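Local coordinates for nadb-ler3 (Gallus gallus, PDB 3WXB), which catalyses the NAD(P)H-dependent reduction of carbonyl compounds, as a dimeric member of the short-chain dehydrogenase/reductase family, at residues K171-N176 / G220-A225; R121-D126 / A195-C200; E54-T59 / P79-V84. All blocks are in the same frame, centred on the assembly; numbering follows the deposited sequence.

Contact 1 of 3, residues K171-N176 / G220-A225; sequences KAAIIN and GIFCVA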
loop_
_atom_site.group_PDB
_atom_site.type_symbol
_atom_site.label_atom_id
_atom_site.label_comp_id
_atom_site.label_asym_id
_atom_site.label_seq_id
_atom_site.Cartn_x
_atom_site.Cartn_y
_atom_site.Cartn_z
ATOM N N LYS A 171 26.742 -3.241 5.465
ATOM C CA LYS A 171 26.896 -2.074 6.348
ATOM C C LYS A 171 25.656 -1.835 7.277
ATOM O O LYS A 171 25.688 -2.104 8.488
ATOM C CB LYS A 171 27.273 -0.859 5.496
ATOM C CG LYS A 171 27.256 0.542 6.226
ATOM C CD LYS A 171 27.667 1.684 5.280
ATOM C CE LYS A 171 27.653 2.981 6.053
ATOM N NZ LYS A 171 28.219 4.128 5.275
ATOM N N ALA A 172 24.553 -1.322 6.726
ATOM C CA ALA A 172 23.340 -1.143 7.521
ATOM C C ALA A 172 22.224 -1.162 6.508
ATOM O O ALA A 172 22.220 -0.310 5.604
ATOM C CB ALA A 172 23.346 0.198 8.239
ATOM N N ALA A 173 21.306 -2.116 6.625
ATOM C CA ALA A 173 20.247 -2.309 5.581
ATOM C C ALA A 173 18.905 -2.760 6.214
ATOM O O ALA A 173 18.926 -3.515 7.178
ATOM C CB ALA A 173 20.665 -3.373 4.558
ATOM N N ILE A 174 17.801 -2.345 5.633
ATOM C CA ILE A 174 16.481 -2.861 5.902
ATOM C C ILE A 174 16.012 -3.578 4.648
ATOM O O ILE A 174 16.005 -3.032 3.594
ATOM C CB ILE A 174 15.498 -1.736 6.274
ATOM C CG1 ILE A 174 15.897 -1.061 7.572
ATOM C CG2 ILE A 174 14.089 -2.256 6.340
ATOM C CD1 ILE A 174 15.369 0.273 7.737
ATOM N N ILE A 175 15.654 -4.819 4.803
ATOM C CA ILE A 175 15.174 -5.623 3.745
ATOM C C ILE A 175 13.680 -5.910 3.990
ATOM O O ILE A 175 13.336 -6.522 4.939
ATOM C CB ILE A 175 15.927 -6.964 3.654
ATOM C CG1 ILE A 175 17.426 -6.759 3.729
ATOM C CG2 ILE A 175 15.513 -7.753 2.454
ATOM C CD1 ILE A 175 17.893 -5.619 2.885
ATOM N N ASN A 176 12.826 -5.449 3.107
ATOM C CA ASN A 176 11.410 -5.758 3.181
ATOM C C ASN A 176 10.971 -6.843 2.225
ATOM O O ASN A 176 11.060 -6.655 1.048
ATOM C CB ASN A 176 10.601 -4.498 3.013
ATOM C CG ASN A 176 10.814 -3.556 4.115
ATOM O OD1 ASN A 176 10.957 -3.958 5.212
ATOM N ND2 ASN A 176 10.889 -2.308 3.816
ATOM N N GLY A 220 23.137 6.651 6.335
ATOM C CA GLY A 220 23.934 5.512 5.879
ATOM C C GLY A 220 23.199 4.157 5.849
ATOM O O GLY A 220 23.835 3.114 5.869
ATOM N N ILE A 221 21.873 4.175 5.755
ATOM C CA ILE A 221 21.079 2.930 5.777
ATOM C C ILE A 221 20.487 2.599 4.405
ATOM O O ILE A 221 19.815 3.438 3.805
ATOM C CB ILE A 221 19.942 3.066 6.817
ATOM C CG1 ILE A 221 20.603 3.254 8.178
ATOM C CG2 ILE A 221 19.034 1.796 6.739
ATOM C CD1 ILE A 221 19.655 3.585 9.294
ATOM N N PHE A 222 20.758 1.405 3.910
ATOM C CA PHE A 222 20.289 0.936 2.623
ATOM C C PHE A 222 18.906 0.289 2.820
ATOM O O PHE A 222 18.688 -0.344 3.844
ATOM C CB PHE A 222 21.275 -0.133 2.148
ATOM C CG PHE A 222 20.909 -0.749 0.855
ATOM C CD1 PHE A 222 21.223 -0.139 -0.336
ATOM C CD2 PHE A 222 20.202 -1.917 0.825
ATOM C CE1 PHE A 222 20.852 -0.744 -1.558
ATOM C CE2 PHE A 222 19.818 -2.524 -0.397
ATOM C CZ PHE A 222 20.158 -1.932 -1.594
ATOM N N CYS A 223 17.987 0.448 1.861
ATOM C CA CYS A 223 16.653 -0.195 1.943
ATOM C C CYS A 223 16.279 -0.809 0.619
ATOM O O CYS A 223 16.609 -0.245 -0.448
ATOM C CB CYS A 223 15.575 0.824 2.327
ATOM S SG CYS A 223 15.902 1.718 3.798
ATOM N N VAL A 224 15.599 -1.950 0.630
ATOM C CA VAL A 224 15.234 -2.594 -0.629
ATOM C C VAL A 224 14.017 -3.507 -0.380
ATOM O O VAL A 224 13.867 -3.976 0.741
ATOM C CB VAL A 224 16.375 -3.443 -1.228
ATOM C CG1 VAL A 224 16.700 -4.709 -0.372
ATOM C CG2 VAL A 224 16.051 -3.833 -2.671
ATOM N N ALA A 225 13.185 -3.715 -1.398
ATOM C CA ALA A 225 12.021 -4.621 -1.325
ATOM C C ALA A 225 12.397 -5.801 -2.193
ATOM O O ALA A 225 12.851 -5.570 -3.334
ATOM C CB ALA A 225 10.784 -3.917 -1.950
HETATM O O HOH W 1 24.350 0.813 4.213
#
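A172 and F222 start the pairing of two parallel strands: F222 N donates to A172 O at 2.8 Å, almost straight. Further along, I174 N gives to F222 O, V224 N to I174 O at a longer 3.2 Å, and N176 N to V224 O. F222 leaves its strand with CG anti to the backbone N (chi1 178°). Its CB lies 3.6 Å from A172 O; beyond CG, its CD2 meets the methyl of A173, with A173 CB 4.0 Å away at the ring edge and near its plane. The F222 side chain also touches C169, L261, D265 and S266. The strands are neighbours in the parallel sheet of the Rossmann fold, joined through helix 196-216 as a beta-alpha-beta crossover. On the F222 side, I175 CD1 packs 3.6 Å from V224 CG1, the two chains side by side and pointing the same way. On the other side, I174 CD1 reaches I221 CG2 at 4.1 Å, under helix 130-160. N176 is also on this side; its OD1 is held by N115 and its ND2 by T209. At the N-terminal end of the pairing, a water lies within hydrogen-bonding distance of both A172 O and G220 O.

Contact 2 of 3, residues R121-D126 / A195-C200; sequences RANTID and ALSYRC. With NDP (NADPH dihydro-nicotinamide-adenine-dinucleotide phosphate), chain C; EDO (1,2-ethanediol), chain D.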
loop_
_atom_site.group_PDB
_atom_site.type_symbol
_atom_site.label_atom_id
_atom_site.label_comp_id
_atom_site.label_asym_id
_atom_site.label_seq_id
_atom_site.Cartn_x
_atom_site.Cartn_y
_atom_site.Cartn_z
ATOM N N ARG A 121 -4.757 -13.617 3.143
ATOM C CA ARG A 121 -6.041 -14.248 3.425
ATOM C C ARG A 121 -6.694 -14.544 2.082
ATOM O O ARG A 121 -6.288 -13.973 1.073
ATOM C CB ARG A 121 -6.884 -13.354 4.342
ATOM C CG ARG A 121 -6.882 -13.836 5.811
ATOM C CD ARG A 121 -6.008 -13.157 6.826
ATOM N NE ARG A 121 -6.809 -12.187 7.563
ATOM C CZ ARG A 121 -6.713 -11.815 8.842
ATOM N NH1 ARG A 121 -5.831 -12.300 9.710
ATOM N NH2 ARG A 121 -7.571 -10.906 9.258
ATOM N N ALA A 122 -7.705 -15.415 2.084
ATOM C CA ALA A 122 -8.227 -16.047 0.861
ATOM C C ALA A 122 -9.524 -15.445 0.411
ATOM O O ALA A 122 -10.241 -16.009 -0.394
ATOM C CB ALA A 122 -8.402 -17.555 1.074
ATOM N N ASN A 123 -9.870 -14.302 0.940
ATOM C CA ASN A 123 -11.118 -13.711 0.474
ATOM C C ASN A 123 -11.042 -12.995 -0.906
ATOM O O ASN A 123 -9.998 -12.438 -1.288
ATOM C CB ASN A 123 -11.767 -12.883 1.578
ATOM C CG ASN A 123 -10.807 -12.077 2.317
ATOM O OD1 ASN A 123 -10.461 -10.980 1.872
ATOM N ND2 ASN A 123 -10.370 -12.564 3.481
ATOM N N THR A 124 -12.128 -13.067 -1.667
ATOM C CA THR A 124 -12.237 -12.411 -2.986
ATOM C C THR A 124 -12.742 -10.957 -2.822
ATOM O O THR A 124 -13.004 -10.522 -1.693
ATOM C CB THR A 124 -13.195 -13.212 -3.890
ATOM O OG1 THR A 124 -14.404 -13.435 -3.169
ATOM C CG2 THR A 124 -12.611 -14.579 -4.214
ATOM N N ILE A 125 -12.863 -10.196 -3.920
ATOM C CA ILE A 125 -13.216 -8.743 -3.799
ATOM C C ILE A 125 -14.606 -8.535 -3.103
ATOM O O ILE A 125 -14.847 -7.546 -2.406
ATOM C CB ILE A 125 -13.144 -8.044 -5.194
ATOM C CG1 ILE A 125 -13.407 -6.548 -5.136
ATOM C CG2 ILE A 125 -14.147 -8.657 -6.171
ATOM C CD1 ILE A 125 -13.009 -5.836 -6.410
ATOM N N ASP A 126 -15.500 -9.483 -3.315
ATOM C CA ASP A 126 -16.869 -9.340 -2.813
ATOM C C ASP A 126 -16.915 -9.594 -1.346
ATOM O O ASP A 126 -17.762 -9.036 -0.652
ATOM C CB ASP A 126 -17.825 -10.319 -3.503
ATOM C CG ASP A 126 -18.223 -9.852 -4.862
ATOM O OD1 ASP A 126 -17.856 -8.742 -5.292
ATOM O OD2 ASP A 126 -18.927 -10.610 -5.527
ATOM N N ALA A 195 -7.153 -11.775 -3.393
ATOM C CA ALA A 195 -6.476 -11.371 -2.142
ATOM C C ALA A 195 -6.122 -9.885 -2.078
ATOM O O ALA A 195 -4.968 -9.511 -1.836
ATOM C CB ALA A 195 -5.252 -12.246 -1.937
ATOM N N LEU A 196 -7.144 -9.035 -2.234
ATOM C CA LEU A 196 -6.953 -7.616 -2.228
ATOM C C LEU A 196 -6.234 -7.104 -1.018
ATOM O O LEU A 196 -5.338 -6.264 -1.137
ATOM C CB LEU A 196 -8.298 -6.906 -2.342
ATOM C CG LEU A 196 -8.808 -6.610 -3.744
ATOM C CD1 LEU A 196 -8.935 -7.921 -4.555
ATOM C CD2 LEU A 196 -10.216 -5.865 -3.661
ATOM N N SER A 197 -6.630 -7.579 0.173
ATOM C CA SER A 197 -5.971 -7.143 1.411
ATOM C C SER A 197 -4.438 -7.376 1.360
ATOM O O SER A 197 -3.678 -6.507 1.792
ATOM C CB SER A 197 -6.546 -7.829 2.672
ATOM O OG SER A 197 -6.446 -9.236 2.611
ATOM N N TYR A 198 -4.041 -8.538 0.852
ATOM C CA TYR A 198 -2.592 -8.846 0.683
ATOM C C TYR A 198 -1.912 -7.923 -0.369
ATOM O O TYR A 198 -0.895 -7.318 -0.062
ATOM C CB TYR A 198 -2.433 -10.257 0.260
ATOM C CG TYR A 198 -0.980 -10.724 0.114
ATOM C CD1 TYR A 198 -0.226 -11.054 1.240
ATOM C CD2 TYR A 198 -0.399 -10.881 -1.146
ATOM C CE1 TYR A 198 1.125 -11.556 1.140
ATOM C CE2 TYR A 198 0.951 -11.397 -1.260
ATOM C CZ TYR A 198 1.667 -11.714 -0.121
ATOM O OH TYR A 198 2.937 -12.194 -0.188
ATOM N N ARG A 199 -2.529 -7.769 -1.550
ATOM C CA ARG A 199 -1.976 -6.984 -2.669
ATOM C C ARG A 199 -1.834 -5.521 -2.275
ATOM O O ARG A 199 -0.813 -4.850 -2.531
ATOM C CB ARG A 199 -2.840 -7.151 -3.970
ATOM C CG ARG A 199 -2.977 -8.583 -4.440
ATOM C CD ARG A 199 -3.722 -8.627 -5.757
ATOM N NE ARG A 199 -3.779 -10.009 -6.188
ATOM C CZ ARG A 199 -2.836 -10.607 -6.924
ATOM N NH1 ARG A 199 -1.749 -9.911 -7.379
ATOM N NH2 ARG A 199 -2.976 -11.884 -7.230
ATOM N N CYS A 200 -2.883 -4.979 -1.662
ATOM C CA CYS A 200 -2.831 -3.559 -1.230
ATOM C C CYS A 200 -1.734 -3.388 -0.178
ATOM O O CYS A 200 -0.958 -2.346 -0.230
ATOM C CB CYS A 200 -4.206 -3.095 -0.639
ATOM S SG CYS A 200 -5.450 -2.955 -1.913
HETATM P PA NDP C . 4.483 -18.466 5.962
HETATM O O1A NDP C . 3.000 -18.314 6.060
HETATM O O2A NDP C . 4.975 -19.747 5.651
HETATM O O5B NDP C . 5.170 -18.016 7.211
HETATM C C5B NDP C . 4.677 -16.818 7.875
HETATM C C4B NDP C . 5.656 -16.464 8.939
HETATM O O4B NDP C . 5.377 -15.063 9.492
HETATM C C3B NDP C . 5.566 -17.389 10.177
HETATM O O3B NDP C . 6.907 -17.314 10.819
HETATM C C2B NDP C . 4.559 -16.633 11.061
HETATM O O2B NDP C . 4.619 -16.990 12.459
HETATM C C1B NDP C . 5.042 -15.167 10.881
HETATM N N9A NDP C . 3.892 -14.183 11.258
HETATM C C8A NDP C . 2.675 -13.991 10.692
HETATM N N7A NDP C . 2.024 -13.047 11.400
HETATM C C5A NDP C . 2.751 -12.754 12.466
HETATM C C6A NDP C . 2.558 -11.896 13.482
HETATM N N6A NDP C . 1.407 -11.201 13.540
HETATM N N1A NDP C . 3.510 -11.729 14.416
HETATM C C2A NDP C . 4.703 -12.400 14.318
HETATM N N3A NDP C . 4.877 -13.301 13.276
HETATM C C4A NDP C . 3.923 -13.421 12.359
HETATM O O3 NDP C . 4.880 -17.329 4.845
HETATM P PN NDP C . 6.185 -17.407 3.895
HETATM O O1N NDP C . 5.771 -17.996 2.628
HETATM O O2N NDP C . 7.354 -17.917 4.637
HETATM O O5D NDP C . 6.309 -15.799 3.651
HETATM C C5D NDP C . 7.275 -14.941 4.291
HETATM C C4D NDP C . 7.253 -13.585 3.567
HETATM O O4D NDP C . 7.466 -13.796 2.180
HETATM C C3D NDP C . 5.822 -12.985 3.683
HETATM O O3D NDP C . 6.021 -11.594 3.909
HETATM C C2D NDP C . 5.189 -13.224 2.373
HETATM O O2D NDP C . 4.203 -12.240 2.068
HETATM C C1D NDP C . 6.372 -13.145 1.437
HETATM N N1N NDP C . 6.095 -13.843 0.154
HETATM C C2N NDP C . 5.859 -15.224 0.074
HETATM C C3N NDP C . 5.608 -15.826 -1.163
HETATM C C7N NDP C . 5.423 -17.214 -1.304
HETATM O O7N NDP C . 5.173 -17.677 -2.419
HETATM N N7N NDP C . 5.657 -17.998 -0.207
HETATM C C4N NDP C . 5.537 -15.037 -2.330
HETATM C C5N NDP C . 5.753 -13.653 -2.289
HETATM C C6N NDP C . 6.006 -13.031 -1.056
HETATM P P2B NDP C . 3.626 -18.168 13.059
HETATM O O1X NDP C . 3.633 -17.683 14.447
HETATM O O2X NDP C . 4.357 -19.390 12.693
HETATM O O3X NDP C . 2.332 -17.956 12.356
HETATM C C1 EDO D . 1.873 -15.321 -2.529
HETATM O O1 EDO D . 0.530 -15.735 -2.933
HETATM C C2 EDO D . 2.479 -14.490 -3.668
HETATM O O2 EDO D . 2.836 -13.279 -2.943
HETATM O O HOH W 2 -5.342 -11.238 1.640
HETATM O O HOH W 3 -9.839 -9.859 -1.811
HETATM O O HOH W 4 -8.361 -14.622 -2.873
#
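The backbone of N123 runs past A195, the N-cap residue of helix 196-216, with N123 O 3.6 Å from A195 N and no direct hydrogen bond joining the segments. Water fills the gap. One molecule donates to N123 O at 2.6 Å and accepts from L196 N at 2.8 Å; a second links N123 O to A195 N. A third accepts from R121 N, is hydrogen-bonded to S197 OG and takes a weak bond from Y198 N. Among the side chains, A195 CB rests 3.6 Å from R121 O. I125, its CG1 anti to the backbone N (chi1 -176°), lies across L196, with I125 CG1 3.6 Å from L196 CD2. This apolar pair faces the dimer partner: Y216 of the second subunit packs on I125, and C211 of the second subunit on L196. The guanidinium of R121 forms salt bridges with D132 and E135. Y198, in the first turn of the helix, reaches the NADPH site. Its hydroxyl meets the nicotinamide ribose at the ring edge, Y198 OH lying 2.6 Å from NDP O2D, and also bonds ethanediol, with Y198 OH 3.0 Å from EDO O2. A phenylalanine here would lack the hydroxyl and would probably leave both NDP O2D and EDO O2 without this partner. Y198 and K202, four residues apart and both in the NADPH site, fit the Tyr-x-x-x-Lys motif of the family. Ethanediol, probably from the crystallisation liquor, is also bonded to S179. With EDO O2 at the Y198 hydroxyl and EDO C2 3.4 Å from NDP C4N, the hydride-bearing carbon, its position is consistent with the diol occupying part of the carbonyl substrate's site.

Contact 3 of 3, residues E54-T59 / P79-V84; sequences EWVFAT and PNLVIV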
loop_
_atom_site.group_PDB
_atom_site.type_symbol
_atom_site.label_atom_id
_atom_site.label_comp_id
_atom_site.label_asym_id
_atom_site.label_seq_id
_atom_site.Cartn_x
_atom_site.Cartn_y
_atom_site.Cartn_z
ATOM N N GLU A 54 28.013 -12.850 13.923
ATOM C CA GLU A 54 28.163 -13.021 15.342
ATOM C C GLU A 54 26.839 -13.208 16.061
ATOM O O GLU A 54 26.777 -13.903 17.026
ATOM C CB GLU A 54 28.898 -11.855 15.974
ATOM C CG GLU A 54 30.002 -12.334 16.857
ATOM C CD GLU A 54 30.827 -11.258 17.468
ATOM O OE1 GLU A 54 31.411 -10.455 16.737
ATOM O OE2 GLU A 54 30.891 -11.242 18.695
ATOM N N TRP A 55 25.787 -12.565 15.587
ATOM C CA TRP A 55 24.456 -12.737 16.132
ATOM C C TRP A 55 23.464 -12.856 15.007
ATOM O O TRP A 55 23.415 -11.995 14.172
ATOM C CB TRP A 55 24.022 -11.534 16.946
ATOM C CG TRP A 55 24.803 -11.116 18.142
ATOM C CD1 TRP A 55 24.657 -11.567 19.398
ATOM C CD2 TRP A 55 25.787 -10.087 18.204
ATOM N NE1 TRP A 55 25.502 -10.910 20.235
ATOM C CE2 TRP A 55 26.214 -9.998 19.524
ATOM C CE3 TRP A 55 26.369 -9.255 17.259
ATOM C CZ2 TRP A 55 27.192 -9.101 19.935
ATOM C CZ3 TRP A 55 27.340 -8.376 17.662
ATOM C CH2 TRP A 55 27.743 -8.298 18.987
ATOM N N VAL A 56 22.674 -13.913 15.012
ATOM C CA VAL A 56 21.497 -13.997 14.198
ATOM C C VAL A 56 20.341 -13.974 15.186
ATOM O O VAL A 56 20.190 -14.893 16.010
ATOM C CB VAL A 56 21.439 -15.287 13.399
ATOM C CG1 VAL A 56 20.116 -15.333 12.619
ATOM C CG2 VAL A 56 22.654 -15.387 12.452
ATOM N N PHE A 57 19.576 -12.888 15.159
ATOM C CA PHE A 57 18.343 -12.808 15.913
ATOM C C PHE A 57 17.219 -13.399 15.082
ATOM O O PHE A 57 16.925 -12.957 13.942
ATOM C CB PHE A 57 18.063 -11.385 16.299
ATOM C CG PHE A 57 19.132 -10.793 17.167
ATOM C CD1 PHE A 57 19.110 -10.985 18.558
ATOM C CD2 PHE A 57 20.211 -10.086 16.591
ATOM C CE1 PHE A 57 20.153 -10.432 19.377
ATOM C CE2 PHE A 57 21.237 -9.539 17.404
ATOM C CZ PHE A 57 21.213 -9.723 18.777
ATOM N N ALA A 58 16.571 -14.417 15.628
ATOM C CA ALA A 58 15.457 -14.997 14.894
ATOM C C ALA A 58 14.186 -14.694 15.710
ATOM O O ALA A 58 14.081 -15.127 16.886
ATOM C CB ALA A 58 15.681 -16.472 14.753
ATOM N N THR A 59 13.231 -13.948 15.155
ATOM C CA THR A 59 12.058 -13.678 15.962
ATOM C C THR A 59 10.981 -14.736 15.694
ATOM O O THR A 59 10.812 -15.241 14.563
ATOM C CB THR A 59 11.518 -12.229 15.868
ATOM O OG1 THR A 59 10.602 -12.112 14.773
ATOM C CG2 THR A 59 12.683 -11.221 15.660
ATOM N N PRO A 79 25.592 -21.230 18.746
ATOM C CA PRO A 79 25.604 -20.246 19.806
ATOM C C PRO A 79 25.360 -18.829 19.280
ATOM O O PRO A 79 25.009 -17.967 20.054
ATOM C CB PRO A 79 27.010 -20.382 20.427
ATOM C CG PRO A 79 27.818 -21.137 19.442
ATOM C CD PRO A 79 26.834 -22.026 18.713
ATOM N N ASN A 80 25.550 -18.609 17.971
ATOM C CA ASN A 80 25.286 -17.272 17.387
ATOM C C ASN A 80 23.769 -16.996 17.119
ATOM O O ASN A 80 23.363 -15.845 16.912
ATOM C CB ASN A 80 26.154 -17.026 16.152
ATOM C CG ASN A 80 26.092 -18.146 15.148
ATOM O OD1 ASN A 80 26.484 -17.955 13.975
ATOM N ND2 ASN A 80 25.614 -19.328 15.568
ATOM N N LEU A 81 22.951 -18.039 17.189
ATOM C CA LEU A 81 21.485 -17.924 17.060
ATOM C C LEU A 81 20.767 -17.532 18.344
ATOM O O LEU A 81 20.774 -18.311 19.318
ATOM C CB LEU A 81 20.891 -19.247 16.548
ATOM C CG LEU A 81 19.356 -19.308 16.301
ATOM C CD1 LEU A 81 18.883 -18.101 15.428
ATOM C CD2 LEU A 81 18.999 -20.601 15.607
ATOM N N VAL A 82 20.142 -16.345 18.350
ATOM C CA VAL A 82 19.370 -15.820 19.460
ATOM C C VAL A 82 17.873 -15.796 19.078
ATOM O O VAL A 82 17.495 -15.065 18.152
ATOM C CB VAL A 82 19.795 -14.401 19.821
ATOM C CG1 VAL A 82 18.989 -13.853 20.995
ATOM C CG2 VAL A 82 21.320 -14.320 20.135
ATOM N N ILE A 83 17.033 -16.549 19.814
ATOM C CA ILE A 83 15.580 -16.577 19.580
ATOM C C ILE A 83 14.883 -15.479 20.375
ATOM O O ILE A 83 15.038 -15.395 21.607
ATOM C CB ILE A 83 14.978 -17.974 19.832
ATOM C CG1 ILE A 83 15.518 -18.950 18.803
ATOM C CG2 ILE A 83 13.429 -17.932 19.706
ATOM C CD1 ILE A 83 15.191 -20.466 19.062
ATOM N N VAL A 84 14.159 -14.601 19.659
ATOM C CA VAL A 84 13.477 -13.434 20.223
ATOM C C VAL A 84 11.915 -13.538 20.093
ATOM O O VAL A 84 11.367 -13.640 18.950
ATOM C CB VAL A 84 14.004 -12.089 19.582
ATOM C CG1 VAL A 84 13.424 -10.856 20.314
ATOM C CG2 VAL A 84 15.565 -12.016 19.599
#
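The ring of W55 meets V82 at its edge, with W55 CD1 4.4 Å from V82 CG2, while one face carries E54 CB, offset toward the rim. The F57 ring is flanked by two valines: V84 CG2 sits at its edge near the ring plane, 3.8 Å from F57 CD1, and V82 comes in obliquely, its CB 3.7 Å from the same F57 CD1. F57 and V82 lie side by side and point the same way, toward helix 91-105, whose V101 and L105 touch F57. V56, A58, L81 and I83 take the other side of the sheet, where A58, L81 and I83 touch helix 69-77. In L81, chi2 of 50° turns CD1 back over the neighbouring strand, to lie 3.7 Å from A58 CB and 3.5 Å from V56 O. The backbones form a parallel ladder of four bonds of equal length: V56 N to N80 O, V82 N to V56 O, A58 N to V82 O and V84 N to A58 O, each 2.8 Å and nearly straight at hydrogen. Alpha hydrogens add contacts, the shortest from T59 CA to V84 O at 3.1 Å. Strands 55-60 and 81-85, with helix 69-77 between them, make a beta-alpha-beta unit of the Rossmann fold, and strand 81-85 is an outermost strand of the sheet within the chain. At the C-terminal end of the ladder the T59 side chain comes within about 6 Å of NADPH, and the cofactor-binding residues R61, E87 and V88 follow the two strands. The regular bonds and the apolar layers on both sides thus hold together the two strand ends from which these cofactor-binding residues extend.

In the fold
Contacts 1 and 3 are strand pairs of one seven-stranded parallel Rossmann sheet, about 19 Å apart between centres: contact 3 joins strands 55-60 and 81-85 at one margin, while contact 1 joins 173-177 and 222-227 beyond the central strands 28-31 and 112-115. Contact 3 closes first along the chain. Contacts 1 and 2 then interleave, since helix 196-216, which starts in contact 2, links the two strands of contact 1. Contact 2 lies off the sheet, its centre about 34 Å from contact 3's and about 28 Å from contact 1's. Y198 of contact 2 bonds the nicotinamide ribose and the T59 side chain of contact 3 lies about 6 Å from NADPH, so both reach the cofactor's surroundings.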